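Local coordinates for protein polyhedrin (Orgyia pseudotsugata cypovirus 5, PDB 5A8U) that forms the crystalline matrix of the viral occlusion bodies, the polyhedra that protect the virus outside its host until insect larvae ingest them, at residues V34-K37 with V43-Y46. Numbering follows the deposited sequence.
Sequences VVLK and VQVY
L36 and Q44 face each other as a hydrogen-bonded antiparallel pair: L36 N gives a nearly straight bond (175°) to Q44 O at 2.8 Å, and Q44 N returns one to L36 O at 2.9 Å. V34 and Y46 repeat this exchange two residues along, beyond the non-hydrogen-bonded pair V35 and V45, while V43 CA, 3.2 Å from L36 O, adds a C-H...O contact. On the face shared by V34, L36, Q44 and Y46, L36 CD1 reaches the edge of the Y46 ring, 4.0 Å from CE2; the L36 side chain lies alongside that of Q44, its CD1 4.2 Å from Q44 NE2. The strands form a beta hairpin inside an antiparallel sheet, between strands 109-115 and 223-227, where beta-branched valines suit the extended backbone. On the other face chi1 of V35 (-175°) sets CG1 beside its carbonyl carbon, where it packs 3.9 Å from V43 CB; helix 230-241 covers this side, with F238 on V35 and A233 on V43, a buried setting that suits apolar valines. The two buried polar ends are satisfied: the extended Q44 chain carries its amide out to N70 and N67, whose ND2 atoms donate to OE1, while NE2 bonds to Y38 OH and K64 O, and Y46 OH bonds to L62 O. M110 of strand 109-115 touches both V34 and L36.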
loop_
_atom_site.group_PDB
_atom_site.type_symbol
_atom_site.label_atom_id
_atom_site.label_comp_id
_atom_site.label_asym_id
_atom_site.label_seq_id
_atom_site.Cartn_x
_atom_site.Cartn_y
_atom_site.Cartn_z
ATOM N N VAL A 34 5.915 -10.551 10.511
ATOM C CA VAL A 34 5.156 -11.761 10.255
ATOM C C VAL A 34 6.103 -12.762 9.633
ATOM O O VAL A 34 6.749 -12.475 8.618
ATOM C CB VAL A 34 3.990 -11.498 9.291
ATOM C CG1 VAL A 34 3.462 -12.820 8.663
ATOM C CG2 VAL A 34 2.907 -10.734 10.007
ATOM N N VAL A 35 6.215 -13.925 10.263
ATOM C CA VAL A 35 7.067 -14.977 9.730
ATOM C C VAL A 35 6.208 -16.152 9.319
ATOM O O VAL A 35 5.564 -16.772 10.158
ATOM C CB VAL A 35 8.097 -15.466 10.750
ATOM C CG1 VAL A 35 9.031 -16.478 10.093
ATOM C CG2 VAL A 35 8.916 -14.304 11.269
ATOM N N LEU A 36 6.186 -16.450 8.030
ATOM C CA LEU A 36 5.351 -17.540 7.524
ATOM C C LEU A 36 6.182 -18.791 7.354
ATOM O O LEU A 36 7.305 -18.713 6.870
ATOM C CB LEU A 36 4.743 -17.151 6.186
ATOM C CG LEU A 36 3.834 -15.926 6.324
ATOM C CD1 LEU A 36 3.544 -15.324 4.967
ATOM C CD2 LEU A 36 2.530 -16.334 7.010
ATOM N N LYS A 37 5.636 -19.938 7.754
ATOM C CA LYS A 37 6.419 -21.169 7.723
ATOM C C LYS A 37 5.826 -22.158 6.733
ATOM O O LYS A 37 4.600 -22.339 6.698
ATOM C CB LYS A 37 6.456 -21.791 9.117
ATOM C CG LYS A 37 6.866 -20.789 10.204
ATOM C CD LYS A 37 7.264 -21.535 11.469
ATOM C CE LYS A 37 8.545 -22.313 11.227
ATOM N NZ LYS A 37 9.028 -22.981 12.469
ATOM N N VAL A 43 11.174 -20.046 5.369
ATOM C CA VAL A 43 10.421 -19.038 6.118
ATOM C C VAL A 43 10.346 -17.768 5.291
ATOM O O VAL A 43 11.346 -17.352 4.687
ATOM C CB VAL A 43 10.983 -18.772 7.554
ATOM C CG1 VAL A 43 10.757 -19.990 8.451
ATOM C CG2 VAL A 43 12.459 -18.373 7.525
ATOM N N GLN A 44 9.151 -17.184 5.219
ATOM C CA GLN A 44 8.987 -15.919 4.515
ATOM C C GLN A 44 8.725 -14.838 5.537
ATOM O O GLN A 44 7.826 -14.970 6.371
ATOM C CB GLN A 44 7.843 -15.977 3.493
ATOM C CG GLN A 44 7.770 -14.705 2.633
ATOM C CD GLN A 44 6.839 -14.846 1.436
ATOM O OE1 GLN A 44 7.021 -14.150 0.431
ATOM N NE2 GLN A 44 5.838 -15.734 1.531
ATOM N N VAL A 45 9.501 -13.763 5.445
ATOM C CA VAL A 45 9.503 -12.690 6.430
ATOM C C VAL A 45 8.929 -11.412 5.839
ATOM O O VAL A 45 9.286 -11.010 4.731
ATOM C CB VAL A 45 10.947 -12.386 6.868
ATOM C CG1 VAL A 45 11.002 -11.193 7.863
ATOM C CG2 VAL A 45 11.599 -13.665 7.452
ATOM N N TYR A 46 8.041 -10.781 6.593
ATOM C CA TYR A 46 7.607 -9.420 6.318
ATOM C C TYR A 46 7.800 -8.627 7.593
ATOM O O TYR A 46 7.307 -9.025 8.646
ATOM C CB TYR A 46 6.119 -9.393 5.955
ATOM C CG TYR A 46 5.787 -10.064 4.639
ATOM C CD1 TYR A 46 5.874 -9.356 3.440
ATOM C CD2 TYR A 46 5.401 -11.399 4.598
ATOM C CE1 TYR A 46 5.571 -9.978 2.226
ATOM C CE2 TYR A 46 5.100 -12.017 3.406
ATOM C CZ TYR A 46 5.203 -11.308 2.226
ATOM O OH TYR A 46 4.892 -11.918 1.029
#